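Local coordinates for universal stress protein (Pseudomonas aeruginosa UCBPP-PA14, PDB 7MQ5) that is of unknown function but belongs to the universal stress protein family and, as in its relatives, may take part in the response to stress, at residues A[9-23]-A[84-98]. Sequence-based numbering, arbitrary orientation.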
loop_
_atom_site.group_PDB
_atom_site.type_symbol
_atom_site.label_atom_id
_atom_site.label_comp_id
_atom_site.label_asym_id
_atom_site.label_seq_id
_atom_site.Cartn_x
_atom_site.Cartn_y
_atom_site.Cartn_z
ATOM N N SER A 9 -7.984 4.308 12.400
ATOM C CA SER A 9 -8.506 2.922 12.463
ATOM C C SER A 9 -8.050 2.172 11.216
ATOM O O SER A 9 -7.966 2.764 10.114
ATOM C CB SER A 9 -9.995 2.835 12.701
ATOM O OG SER A 9 -10.741 3.264 11.580
ATOM N N ILE A 10 -7.717 0.911 11.433
ATOM C CA ILE A 10 -7.216 0.008 10.378
ATOM C C ILE A 10 -8.152 -1.181 10.256
ATOM O O ILE A 10 -8.472 -1.815 11.288
ATOM C CB ILE A 10 -5.799 -0.462 10.738
ATOM C CG1 ILE A 10 -4.840 0.722 10.876
ATOM C CG2 ILE A 10 -5.306 -1.495 9.738
ATOM C CD1 ILE A 10 -3.478 0.346 11.403
ATOM N N LEU A 11 -8.607 -1.437 9.036
ATOM C CA LEU A 11 -9.386 -2.663 8.757
ATOM C C LEU A 11 -8.396 -3.799 8.484
ATOM O O LEU A 11 -7.564 -3.673 7.556
ATOM C CB LEU A 11 -10.305 -2.429 7.561
ATOM C CG LEU A 11 -11.188 -3.618 7.189
ATOM C CD1 LEU A 11 -12.139 -3.956 8.327
ATOM C CD2 LEU A 11 -11.953 -3.322 5.908
ATOM N N VAL A 12 -8.472 -4.858 9.285
ATOM C CA VAL A 12 -7.577 -6.029 9.146
ATOM C C VAL A 12 -8.408 -7.193 8.623
ATOM O O VAL A 12 -9.331 -7.639 9.327
ATOM C CB VAL A 12 -6.911 -6.385 10.481
ATOM C CG1 VAL A 12 -5.874 -7.475 10.297
ATOM C CG2 VAL A 12 -6.304 -5.169 11.167
ATOM N N VAL A 13 -8.111 -7.647 7.415
ATOM C CA VAL A 13 -8.830 -8.814 6.845
ATOM C C VAL A 13 -8.199 -10.078 7.427
ATOM O O VAL A 13 -7.008 -10.326 7.190
ATOM C CB VAL A 13 -8.785 -8.785 5.318
ATOM C CG1 VAL A 13 -9.501 -10.000 4.747
ATOM C CG2 VAL A 13 -9.386 -7.500 4.790
ATOM N N ILE A 14 -9.000 -10.836 8.164
ATOM C CA ILE A 14 -8.569 -12.080 8.857
ATOM C C ILE A 14 -9.039 -13.286 8.046
ATOM O O ILE A 14 -10.239 -13.390 7.777
ATOM C CB ILE A 14 -9.151 -12.126 10.293
ATOM C CG1 ILE A 14 -8.699 -10.938 11.150
ATOM C CG2 ILE A 14 -8.826 -13.458 10.963
ATOM C CD1 ILE A 14 -7.211 -10.882 11.425
ATOM N N GLU A 15 -8.114 -14.173 7.691
ATOM C CA GLU A 15 -8.458 -15.429 6.983
ATOM C C GLU A 15 -8.722 -16.512 8.019
ATOM O O GLU A 15 -8.004 -16.625 9.012
ATOM C CB GLU A 15 -7.315 -15.916 6.091
ATOM C CG GLU A 15 -7.072 -15.069 4.860
ATOM C CD GLU A 15 -8.024 -15.296 3.694
ATOM O OE1 GLU A 15 -8.808 -16.269 3.728
ATOM O OE2 GLU A 15 -7.951 -14.517 2.723
ATOM N N PRO A 16 -9.773 -17.332 7.841
ATOM C CA PRO A 16 -10.011 -18.432 8.779
ATOM C C PRO A 16 -9.195 -19.728 8.597
ATOM O O PRO A 16 -9.027 -20.452 9.590
ATOM C CB PRO A 16 -11.496 -18.754 8.545
ATOM C CG PRO A 16 -11.771 -18.311 7.117
ATOM C CD PRO A 16 -10.891 -17.097 6.908
ATOM N N ASP A 17 -8.652 -19.988 7.398
ATOM C CA ASP A 17 -8.086 -21.343 7.126
ATOM C C ASP A 17 -6.636 -21.328 6.615
ATOM O O ASP A 17 -6.145 -22.400 6.235
ATOM C CB ASP A 17 -8.978 -22.075 6.114
ATOM C CG ASP A 17 -10.419 -22.248 6.572
ATOM O OD1 ASP A 17 -10.623 -22.648 7.733
ATOM O OD2 ASP A 17 -11.330 -21.947 5.769
ATOM N N GLN A 18 -5.951 -20.189 6.630
ATOM C CA GLN A 18 -4.548 -20.141 6.133
ATOM C C GLN A 18 -3.586 -20.364 7.312
ATOM O O GLN A 18 -3.996 -20.157 8.463
ATOM C CB GLN A 18 -4.312 -18.804 5.424
ATOM C CG GLN A 18 -5.140 -18.621 4.153
ATOM C CD GLN A 18 -4.645 -19.435 2.976
ATOM O OE1 GLN A 18 -3.593 -20.071 3.024
ATOM N NE2 GLN A 18 -5.392 -19.394 1.882
ATOM N N LEU A 19 -2.335 -20.735 7.034
ATOM C CA LEU A 19 -1.345 -20.998 8.117
ATOM C C LEU A 19 -0.496 -19.770 8.438
ATOM O O LEU A 19 0.365 -19.863 9.343
ATOM C CB LEU A 19 -0.464 -22.186 7.735
ATOM C CG LEU A 19 -1.197 -23.517 7.602
ATOM C CD1 LEU A 19 -0.187 -24.647 7.564
ATOM C CD2 LEU A 19 -2.185 -23.730 8.744
ATOM N N GLU A 20 -0.673 -18.696 7.669
ATOM C CA GLU A 20 0.007 -17.416 7.975
ATOM C C GLU A 20 -1.069 -16.399 8.352
ATOM O O GLU A 20 -2.244 -16.588 7.959
ATOM C CB GLU A 20 0.854 -16.916 6.802
ATOM C CG GLU A 20 2.103 -17.751 6.546
ATOM C CD GLU A 20 3.041 -17.132 5.524
ATOM O OE1 GLU A 20 2.544 -16.389 4.659
ATOM O OE2 GLU A 20 4.268 -17.356 5.620
ATOM N N GLY A 21 -0.681 -15.422 9.163
ATOM C CA GLY A 21 -1.572 -14.325 9.561
ATOM C C GLY A 21 -0.814 -13.027 9.446
ATOM O O GLY A 21 -0.726 -12.306 10.442
ATOM N N LEU A 22 -0.303 -12.725 8.255
ATOM C CA LEU A 22 0.560 -11.521 8.161
ATOM C C LEU A 22 -0.273 -10.245 8.251
ATOM O O LEU A 22 0.305 -9.235 8.655
ATOM C CB LEU A 22 1.434 -11.546 6.898
ATOM C CG LEU A 22 2.818 -12.195 7.044
ATOM C CD1 LEU A 22 3.681 -11.476 8.072
ATOM C CD2 LEU A 22 2.711 -13.651 7.409
ATOM N N ALA A 23 -1.548 -10.251 7.844
ATOM C CA ALA A 23 -2.314 -8.978 7.937
ATOM C C ALA A 23 -2.340 -8.493 9.391
ATOM O O ALA A 23 -2.049 -7.314 9.657
ATOM C CB ALA A 23 -3.702 -9.136 7.372
ATOM N N GLU A 84 -17.263 -2.810 4.881
ATOM C CA GLU A 84 -16.818 -2.729 6.295
ATOM C C GLU A 84 -15.962 -1.474 6.503
ATOM O O GLU A 84 -16.081 -0.817 7.555
ATOM C CB GLU A 84 -16.061 -3.991 6.700
ATOM C CG GLU A 84 -16.056 -4.201 8.196
ATOM C CD GLU A 84 -17.389 -4.671 8.762
ATOM O OE1 GLU A 84 -18.364 -4.882 7.976
ATOM O OE2 GLU A 84 -17.443 -4.858 9.987
ATOM N N GLN A 85 -15.088 -1.166 5.552
ATOM C CA GLN A 85 -14.269 0.069 5.626
ATOM C C GLN A 85 -15.196 1.289 5.730
ATOM O O GLN A 85 -14.896 2.215 6.513
ATOM C CB GLN A 85 -13.363 0.136 4.398
ATOM C CG GLN A 85 -12.486 1.379 4.359
ATOM C CD GLN A 85 -13.149 2.571 3.709
ATOM O OE1 GLN A 85 -14.006 2.440 2.835
ATOM N NE2 GLN A 85 -12.709 3.761 4.094
ATOM N N GLN A 86 -16.283 1.286 4.964
ATOM C CA GLN A 86 -17.235 2.421 4.992
ATOM C C GLN A 86 -17.947 2.496 6.349
ATOM O O GLN A 86 -18.049 3.603 6.916
ATOM C CB GLN A 86 -18.238 2.268 3.841
ATOM C CG GLN A 86 -17.613 2.521 2.476
ATOM C CD GLN A 86 -17.345 3.993 2.299
ATOM O OE1 GLN A 86 -18.269 4.805 2.278
ATOM N NE2 GLN A 86 -16.079 4.348 2.184
ATOM N N ALA A 87 -18.419 1.358 6.848
ATOM C CA ALA A 87 -19.175 1.324 8.121
ATOM C C ALA A 87 -18.302 1.774 9.294
ATOM O O ALA A 87 -18.793 2.506 10.172
ATOM C CB ALA A 87 -19.684 -0.071 8.370
ATOM N N GLU A 88 -17.036 1.364 9.304
ATOM C CA GLU A 88 -16.135 1.615 10.455
ATOM C C GLU A 88 -15.274 2.867 10.241
ATOM O O GLU A 88 -14.624 3.294 11.209
ATOM C CB GLU A 88 -15.312 0.349 10.689
ATOM C CG GLU A 88 -16.162 -0.839 11.094
ATOM C CD GLU A 88 -16.807 -0.704 12.458
ATOM O OE1 GLU A 88 -16.260 0.030 13.292
ATOM O OE2 GLU A 88 -17.856 -1.321 12.670
ATOM N N GLY A 89 -15.300 3.457 9.048
ATOM C CA GLY A 89 -14.508 4.678 8.797
ATOM C C GLY A 89 -13.009 4.430 8.809
ATOM O O GLY A 89 -12.262 5.347 9.138
ATOM N N CYS A 90 -12.562 3.252 8.396
ATOM C CA CYS A 90 -11.114 2.940 8.459
ATOM C C CYS A 90 -10.328 3.709 7.392
ATOM O O CYS A 90 -10.855 3.932 6.285
ATOM C CB CYS A 90 -10.883 1.439 8.329
ATOM S SG CYS A 90 -11.736 0.484 9.613
ATOM N N GLY A 91 -9.099 4.089 7.738
ATOM C CA GLY A 91 -8.191 4.838 6.848
ATOM C C GLY A 91 -7.148 3.971 6.171
ATOM O O GLY A 91 -6.335 4.497 5.408
ATOM N N LEU A 92 -7.157 2.672 6.438
ATOM C CA LEU A 92 -6.209 1.717 5.825
ATOM C C LEU A 92 -6.888 0.356 5.845
ATOM O O LEU A 92 -7.544 0.029 6.835
ATOM C CB LEU A 92 -4.910 1.665 6.637
ATOM C CG LEU A 92 -3.865 0.625 6.226
ATOM C CD1 LEU A 92 -3.304 0.900 4.829
ATOM C CD2 LEU A 92 -2.736 0.588 7.240
ATOM N N ILE A 93 -6.729 -0.392 4.765
ATOM C CA ILE A 93 -7.124 -1.821 4.699
ATOM C C ILE A 93 -5.838 -2.637 4.593
ATOM O O ILE A 93 -5.011 -2.309 3.729
ATOM C CB ILE A 93 -8.042 -2.082 3.497
ATOM C CG1 ILE A 93 -9.340 -1.284 3.597
ATOM C CG2 ILE A 93 -8.302 -3.571 3.331
ATOM C CD1 ILE A 93 -10.151 -1.248 2.321
ATOM N N ILE A 94 -5.694 -3.658 5.428
ATOM C CA ILE A 94 -4.546 -4.593 5.339
ATOM C C ILE A 94 -5.105 -5.964 4.969
ATOM O O ILE A 94 -5.990 -6.491 5.680
ATOM C CB ILE A 94 -3.723 -4.660 6.629
ATOM C CG1 ILE A 94 -3.280 -3.268 7.089
ATOM C CG2 ILE A 94 -2.547 -5.614 6.440
ATOM C CD1 ILE A 94 -2.455 -3.289 8.360
ATOM N N LYS A 95 -4.592 -6.519 3.869
ATOM C CA LYS A 95 -5.015 -7.861 3.431
ATOM C C LYS A 95 -3.792 -8.636 2.945
ATOM O O LYS A 95 -2.959 -8.070 2.208
ATOM C CB LYS A 95 -6.057 -7.765 2.319
ATOM C CG LYS A 95 -6.556 -9.132 1.898
ATOM C CD LYS A 95 -7.672 -9.151 0.894
ATOM C CE LYS A 95 -8.026 -10.575 0.488
ATOM N NZ LYS A 95 -6.905 -11.256 -0.218
ATOM N N GLN A 96 -3.717 -9.904 3.313
ATOM C CA GLN A 96 -2.616 -10.753 2.827
ATOM C C GLN A 96 -2.964 -11.331 1.456
ATOM O O GLN A 96 -4.105 -11.772 1.220
ATOM C CB GLN A 96 -2.325 -11.870 3.826
ATOM C CG GLN A 96 -1.226 -12.808 3.356
ATOM C CD GLN A 96 -0.662 -13.704 4.433
ATOM O OE1 GLN A 96 -1.118 -13.736 5.581
ATOM N NE2 GLN A 96 0.353 -14.456 4.051
ATOM N N HIS A 97 -1.966 -11.336 0.588
ATOM C CA HIS A 97 -2.060 -11.936 -0.757
ATOM C C HIS A 97 -1.872 -13.447 -0.676
ATOM O O HIS A 97 -0.873 -13.893 -0.080
ATOM C CB HIS A 97 -0.979 -11.329 -1.644
ATOM C CG HIS A 97 -0.784 -12.047 -2.928
ATOM N ND1 HIS A 97 0.430 -12.594 -3.280
ATOM C CD2 HIS A 97 -1.638 -12.298 -3.937
ATOM C CE1 HIS A 97 0.317 -13.155 -4.468
ATOM N NE2 HIS A 97 -0.946 -12.982 -4.897
ATOM N N PHE A 98 -2.827 -14.183 -1.242
ATOM C CA PHE A 98 -2.752 -15.662 -1.377
ATOM C C PHE A 98 -2.933 -15.980 -2.859
ATOM O O PHE A 98 -4.029 -15.838 -3.390
ATOM C CB PHE A 98 -3.783 -16.363 -0.488
ATOM C CG PHE A 98 -3.565 -16.168 0.990
ATOM C CD1 PHE A 98 -2.602 -16.894 1.671
ATOM C CD2 PHE A 98 -4.319 -15.252 1.703
ATOM C CE1 PHE A 98 -2.382 -16.696 3.025
ATOM C CE2 PHE A 98 -4.110 -15.064 3.059
ATOM C CZ PHE A 98 -3.138 -15.781 3.717
HETATM O O HOH W 1 -12.740 5.112 12.343
HETATM O O HOH W 2 -5.409 -11.319 5.214
HETATM O O HOH W 3 -6.314 -12.346 2.967
HETATM O O HOH W 4 -7.767 -13.925 -0.270
HETATM O O HOH W 5 -3.400 -12.582 6.830
#
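Leu11 bonds through both its backbone polar atoms, N to Leu92 O and O to Ile94 N (2.8 Å), which sets strands 9-13 and 92-96 side by side in parallel. Gly91 N to Ser9 O and Val13 N to Ile94 O extend this ladder, and beyond Val13 it continues through water 2, which donates to Val13 O and accepts from Gln96 N.

Apolar side chains pack on both faces of the sheet. On one, Ile10 CG2 meets Ile94 CD1 at 3.6 Å, while Ile94 CG2, anti to its backbone N, reaches Ala23 CB. On the other, Leu11 CB lies 3.8 Å from Cys90 SG, and in the conformer given its branches spread over helix 77-88, CD1 against Glu84 CG and CD2 against Gln85 CB.

A second set of polar contacts lies past the carboxyl ends of the strands. Gln96 OE1 accepts hydrogen bonds from Leu22 N, which lies above the carbonyl plane, and from water 5; these orient the amide at the helix start, where Gly21 is N-cap. In the given conformer of Glu20, NE2 adds a bent bond to its OE1 (3.0 Å, 135° at the hydrogen). The bend at chi2 (-74°) lays the Gln18 amide over one face of Phe98, planes 13° apart, and CG makes a CH-pi contact 3.7 Å from the ring centroid. Water 4 links Glu15 OE2 to Lys95 NZ, which also forms a salt bridge with Asp112.

In this Rossmann-like alpha/beta half, strand 9-13 lies between strands 37-43 and 92-96; helix 22-34 covers the Ile10 and Ile94 face, helix 77-88 the Leu11 face, and strand 123-126 follows beyond 92-96.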